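Local coordinates for peptidase M3B, oligoendopeptidase F (Enterococcus faecium, PDB 2QR4), which probably hydrolyses short peptides as a metal-dependent oligoendopeptidase of family M3, at residues A[373-378]-A[532-537]; A[393-398]-A[544-549]. All blocks are in the same frame, centred on the assembly; numbering follows the deposited sequence.

Contact 1. Residues A[373-378]-A[532-537]; sequences HSVHSY and AYLKAG
His376 offers its ring carbon CD2 to two neighbours on helix 526-536, and these meetings make up the closer half of the contact. CD2 lies 4.0 Å from Tyr533 OH and 4.2 Å from Leu534 CD2. The leucine methyl sits at the edge of the imidazole, near its plane, whereas the tyrosine oxygen arrives obliquely, with the two side chains crossing at about a right angle. CG of His376 stands anti to the backbone N (chi1 -175°), which swings the ring off its own helix and over to the other one. The phenol oxygen is held from a third helix, by a hydrogen bond with Leu395 O of helix 394-414, so the hydroxyl placed beside His376 is anchored without any bond between the two segments. Helix 361-379 carries the HExxH sequence of the M3 peptidases, the zinc-binding signature of the family, and His373 is its last histidine. The contact is thus made by the helix of the probable active site itself, about one turn beyond the motif and on a buried side. The axes of the two short helical segments approach to 8.9 Å at an angle of 60°, and His376 and Leu534 have the nearest CA atoms, 5.8 Å apart. Packing is slacker toward Val375, where CG1 comes only within 4.4 Å of Leu534 CD1; Tyr316 of helix 313-318 touches both side chains. On the side turned away, Ser377 bonds back to its own helix: Ser377 OG donates to His373 O over 2.9 Å from above the carbonyl plane, and Ser377 N reaches the same oxygen from the opposite face. Lys535, on the other helix, points away and is exposed, while Gly537, the first residue beyond that helix, leaves helical geometry with positive phi.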
loop_
_atom_site.group_PDB
_atom_site.type_symbol
_atom_site.label_atom_id
_atom_site.label_comp_id
_atom_site.label_asym_id
_atom_site.label_seq_id
_atom_site.Cartn_x
_atom_site.Cartn_y
_atom_site.Cartn_z
ATOM N N HIS A 373 21.842 -29.738 9.260
ATOM C CA HIS A 373 20.398 -29.544 9.257
ATOM C C HIS A 373 19.706 -30.895 9.403
ATOM O O HIS A 373 18.651 -31.010 10.039
ATOM C CB HIS A 373 19.952 -28.837 7.969
ATOM C CG HIS A 373 18.725 -29.428 7.345
ATOM N ND1 HIS A 373 18.781 -30.396 6.365
ATOM C CD2 HIS A 373 17.408 -29.192 7.565
ATOM C CE1 HIS A 373 17.554 -30.732 6.007
ATOM N NE2 HIS A 373 16.703 -30.016 6.721
ATOM N N SER A 374 20.326 -31.917 8.820
ATOM C CA SER A 374 19.786 -33.268 8.835
ATOM C C SER A 374 19.776 -33.865 10.243
ATOM O O SER A 374 18.823 -34.550 10.623
ATOM C CB SER A 374 20.568 -34.156 7.871
ATOM O OG SER A 374 20.042 -35.464 7.847
ATOM N N VAL A 375 20.826 -33.597 11.017
ATOM C CA VAL A 375 20.893 -34.085 12.398
ATOM C C VAL A 375 19.975 -33.286 13.323
ATOM O O VAL A 375 19.373 -33.838 14.244
ATOM C CB VAL A 375 22.332 -34.083 12.953
ATOM C CG1 VAL A 375 22.318 -34.192 14.469
ATOM C CG2 VAL A 375 23.144 -35.222 12.338
ATOM N N HIS A 376 19.859 -31.988 13.066
ATOM C CA HIS A 376 18.922 -31.148 13.802
ATOM C C HIS A 376 17.470 -31.541 13.515
ATOM O O HIS A 376 16.629 -31.499 14.412
ATOM C CB HIS A 376 19.150 -29.671 13.467
ATOM C CG HIS A 376 18.313 -28.726 14.274
ATOM N ND1 HIS A 376 17.045 -28.338 13.891
ATOM C CD2 HIS A 376 18.568 -28.080 15.437
ATOM C CE1 HIS A 376 16.555 -27.500 14.786
ATOM N NE2 HIS A 376 17.458 -27.328 15.735
ATOM N N SER A 377 17.182 -31.919 12.269
ATOM C CA SER A 377 15.837 -32.364 11.876
ATOM C C SER A 377 15.453 -33.647 12.598
ATOM O O SER A 377 14.291 -33.865 12.929
ATOM C CB SER A 377 15.750 -32.598 10.361
ATOM O OG SER A 377 15.835 -31.386 9.634
ATOM N N TYR A 378 16.450 -34.493 12.834
ATOM C CA TYR A 378 16.255 -35.778 13.487
ATOM C C TYR A 378 15.617 -35.623 14.870
ATOM O O TYR A 378 14.927 -36.526 15.345
ATOM C CB TYR A 378 17.601 -36.508 13.581
ATOM C CG TYR A 378 17.519 -37.957 14.007
ATOM C CD1 TYR A 378 17.176 -38.953 13.098
ATOM C CD2 TYR A 378 17.802 -38.334 15.315
ATOM C CE1 TYR A 378 17.103 -40.279 13.485
ATOM C CE2 TYR A 378 17.731 -39.660 15.710
ATOM C CZ TYR A 378 17.383 -40.626 14.792
ATOM O OH TYR A 378 17.318 -41.939 15.181
ATOM N N ALA A 532 22.519 -31.257 23.702
ATOM C CA ALA A 532 21.274 -30.943 24.404
ATOM C C ALA A 532 20.511 -29.806 23.722
ATOM O O ALA A 532 19.286 -29.734 23.806
ATOM C CB ALA A 532 21.546 -30.607 25.866
ATOM N N TYR A 533 21.241 -28.920 23.050
ATOM C CA TYR A 533 20.615 -27.877 22.244
ATOM C C TYR A 533 19.999 -28.470 20.978
ATOM O O TYR A 533 19.049 -27.918 20.416
ATOM C CB TYR A 533 21.621 -26.785 21.883
ATOM C CG TYR A 533 21.546 -26.378 20.435
ATOM C CD1 TYR A 533 20.489 -25.611 19.964
ATOM C CD2 TYR A 533 22.524 -26.772 19.534
ATOM C CE1 TYR A 533 20.408 -25.244 18.633
ATOM C CE2 TYR A 533 22.457 -26.410 18.202
ATOM C CZ TYR A 533 21.395 -25.648 17.756
ATOM O OH TYR A 533 21.321 -25.282 16.428
ATOM N N LEU A 534 20.553 -29.595 20.535
ATOM C CA LEU A 534 20.017 -30.322 19.389
ATOM C C LEU A 534 18.761 -31.082 19.791
ATOM O O LEU A 534 17.820 -31.209 19.010
ATOM C CB LEU A 534 21.058 -31.297 18.840
ATOM C CG LEU A 534 22.329 -30.690 18.248
ATOM C CD1 LEU A 534 23.361 -31.776 17.996
ATOM C CD2 LEU A 534 22.021 -29.910 16.968
ATOM N N LYS A 535 18.758 -31.573 21.025
ATOM C CA LYS A 535 17.639 -32.334 21.568
ATOM C C LYS A 535 16.480 -31.426 21.977
ATOM O O LYS A 535 15.334 -31.861 22.026
ATOM C CB LYS A 535 18.109 -33.174 22.757
ATOM C CG LYS A 535 19.004 -34.353 22.377
ATOM C CD LYS A 535 20.005 -34.671 23.480
ATOM C CE LYS A 535 19.358 -34.620 24.856
ATOM N NZ LYS A 535 20.361 -34.376 25.932
ATOM N N ALA A 536 16.781 -30.164 22.265
ATOM C CA ALA A 536 15.747 -29.175 22.565
ATOM C C ALA A 536 14.753 -29.027 21.412
ATOM O O ALA A 536 13.566 -29.315 21.566
ATOM C CB ALA A 536 16.379 -27.826 22.900
ATOM N N GLY A 537 15.245 -28.584 20.257
ATOM C CA GLY A 537 14.388 -28.360 19.093
ATOM C C GLY A 537 13.876 -26.934 19.029
ATOM O O GLY A 537 13.971 -26.196 20.009
#

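Contact 2. Residues A[393-398]-A[544-549]; sequences IFLAEI and EVMKKA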
loop_
_atom_site.group_PDB
_atom_site.type_symbol
_atom_site.label_atom_id
_atom_site.label_comp_id
_atom_site.label_asym_id
_atom_site.label_seq_id
_atom_site.Cartn_x
_atom_site.Cartn_y
_atom_site.Cartn_z
ATOM N N ILE A 393 13.782 -21.110 12.632
ATOM C CA ILE A 393 14.700 -21.459 11.546
ATOM C C ILE A 393 16.143 -21.034 11.865
ATOM O O ILE A 393 17.094 -21.732 11.519
ATOM C CB ILE A 393 14.219 -20.858 10.188
ATOM C CG1 ILE A 393 14.398 -21.861 9.034
ATOM C CG2 ILE A 393 14.857 -19.483 9.914
ATOM C CD1 ILE A 393 15.819 -21.993 8.502
ATOM N N PHE A 394 16.289 -19.891 12.529
ATOM C CA PHE A 394 17.584 -19.387 12.992
ATOM C C PHE A 394 18.279 -20.416 13.897
ATOM O O PHE A 394 19.505 -20.556 13.891
ATOM C CB PHE A 394 17.362 -18.035 13.700
ATOM C CG PHE A 394 18.233 -17.797 14.911
ATOM C CD1 PHE A 394 19.166 -16.764 14.919
ATOM C CD2 PHE A 394 18.097 -18.571 16.060
ATOM C CE1 PHE A 394 19.962 -16.525 16.043
ATOM C CE2 PHE A 394 18.901 -18.341 17.186
ATOM C CZ PHE A 394 19.829 -17.317 17.174
ATOM N N LEU A 395 17.473 -21.149 14.654
ATOM C CA LEU A 395 17.974 -22.148 15.581
ATOM C C LEU A 395 18.490 -23.361 14.814
ATOM O O LEU A 395 19.451 -24.009 15.231
ATOM C CB LEU A 395 16.858 -22.549 16.549
ATOM C CG LEU A 395 17.163 -22.698 18.036
ATOM C CD1 LEU A 395 18.431 -21.949 18.452
ATOM C CD2 LEU A 395 15.963 -22.228 18.832
ATOM N N ALA A 396 17.858 -23.653 13.680
ATOM C CA ALA A 396 18.273 -24.767 12.832
ATOM C C ALA A 396 19.468 -24.387 11.960
ATOM O O ALA A 396 20.266 -25.249 11.576
ATOM C CB ALA A 396 17.111 -25.245 11.969
ATOM N N GLU A 397 19.582 -23.096 11.657
ATOM C CA GLU A 397 20.682 -22.576 10.855
ATOM C C GLU A 397 22.007 -22.674 11.602
ATOM O O GLU A 397 23.069 -22.796 10.996
ATOM C CB GLU A 397 20.414 -21.117 10.486
ATOM C CG GLU A 397 21.131 -20.658 9.233
ATOM C CD GLU A 397 20.701 -21.437 8.004
ATOM O OE1 GLU A 397 19.695 -22.174 8.081
ATOM O OE2 GLU A 397 21.368 -21.313 6.958
ATOM N N ILE A 398 21.932 -22.613 12.924
ATOM C CA ILE A 398 23.107 -22.724 13.774
ATOM C C ILE A 398 23.763 -24.089 13.639
ATOM O O ILE A 398 24.988 -24.185 13.595
ATOM C CB ILE A 398 22.756 -22.476 15.252
ATOM C CG1 ILE A 398 22.620 -20.981 15.514
ATOM C CG2 ILE A 398 23.821 -23.053 16.161
ATOM C CD1 ILE A 398 21.854 -20.665 16.774
ATOM N N GLU A 544 17.485 -18.289 25.697
ATOM C CA GLU A 544 17.742 -19.176 26.844
ATOM C C GLU A 544 18.251 -20.531 26.388
ATOM O O GLU A 544 19.061 -21.152 27.066
ATOM C CB GLU A 544 16.531 -19.329 27.774
ATOM C CG GLU A 544 15.232 -18.835 27.181
ATOM C CD GLU A 544 15.067 -17.331 27.310
ATOM O OE1 GLU A 544 14.606 -16.699 26.337
ATOM O OE2 GLU A 544 15.399 -16.783 28.384
ATOM N N VAL A 545 17.772 -20.992 25.238
ATOM C CA VAL A 545 18.344 -22.178 24.631
ATOM C C VAL A 545 19.846 -21.943 24.438
ATOM O O VAL A 545 20.673 -22.716 24.923
ATOM C CB VAL A 545 17.656 -22.511 23.295
ATOM C CG1 VAL A 545 18.572 -23.341 22.398
ATOM C CG2 VAL A 545 16.352 -23.238 23.553
HETATM N N MSE A 546 20.189 -20.851 23.758
HETATM C CA MSE A 546 21.586 -20.472 23.558
HETATM C C MSE A 546 22.363 -20.308 24.871
HETATM O O MSE A 546 23.479 -20.809 25.002
HETATM C CB MSE A 546 21.678 -19.201 22.706
HETATM C CG MSE A 546 21.588 -19.455 21.205
HETATM SE SE MSE A 546 22.875 -20.805 20.569
HETATM C CE MSE A 546 21.687 -22.337 20.388
ATOM N N LYS A 547 21.767 -19.615 25.838
ATOM C CA LYS A 547 22.376 -19.433 27.154
ATOM C C LYS A 547 22.734 -20.780 27.804
ATOM O O LYS A 547 23.822 -20.943 28.361
ATOM C CB LYS A 547 21.430 -18.637 28.055
ATOM C CG LYS A 547 22.101 -17.796 29.127
ATOM C CD LYS A 547 21.167 -16.651 29.540
ATOM C CE LYS A 547 21.752 -15.800 30.662
ATOM N NZ LYS A 547 21.720 -16.491 31.984
ATOM N N LYS A 548 21.817 -21.740 27.714
ATOM C CA LYS A 548 22.043 -23.092 28.227
ATOM C C LYS A 548 23.178 -23.806 27.492
ATOM O O LYS A 548 23.878 -24.640 28.072
ATOM C CB LYS A 548 20.755 -23.924 28.162
ATOM C CG LYS A 548 19.919 -23.879 29.444
ATOM C CD LYS A 548 18.549 -24.547 29.271
ATOM C CE LYS A 548 17.564 -23.637 28.525
ATOM N NZ LYS A 548 16.333 -24.348 28.069
ATOM N N ALA A 549 23.361 -23.473 26.218
ATOM C CA ALA A 549 24.438 -24.068 25.431
ATOM C C ALA A 549 25.754 -23.314 25.607
ATOM O O ALA A 549 26.751 -23.656 24.974
ATOM C CB ALA A 549 24.054 -24.141 23.960
#
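Leu395 and Ile398, one turn apart on helix 394-414, both press on the selenomethionine Met546 of helix 542-548. This is helix-to-helix packing in the mainly helical catalytic part of an M3 peptidase; Glu397, on the same turn, touches His369 of the HExxH helix and is consistent with the third metal ligand of that family. The axes of the two short helical segments come no nearer than 12.3 Å and are inclined at 26°, so side chains alone bridge the gap, and no hydrogen bond crosses it. The apolar contacts differ in how the chains meet. Leu395 slides past Met546 in the opposite direction, CD1 to CE 3.8 Å. Against Val545 it crosses obliquely, Leu395 CD1 to Val545 CG1 4.2 Å. Ile398 and Met546 instead reach toward each other end to end. Met546 can serve both because its chain bends at chi2 (-53°) and again at chi3 (102°), placing the methyl against Leu395 and Ile398 alike. Leu515 of helix 503-520 touches both Ile398 and Met546. At the end of Ile398, CD1 lies 3.9 Å from Met546 SE and 4.0 Å from Met546 CE.

Both contacts are buried, but contact 2 lies nearer the centre of the chain, about 14 Å from it against about 19 Å for contact 1, their centres being about 10 Å apart. Each joins one of the consecutive helices 361-379 and 394-414 to one of the consecutive helices 526-536 and 542-548, so together they tie the two helix pairs to each other. Contact 1 mixes an imidazole and a phenol with aliphatic groups; contact 2 is wholly aliphatic and selenium. They touch directly: Tyr533 CD1 packs on Met546 CE at 3.5 Å, and His376 ND1 lies 3.6 Å from Ala396 CB.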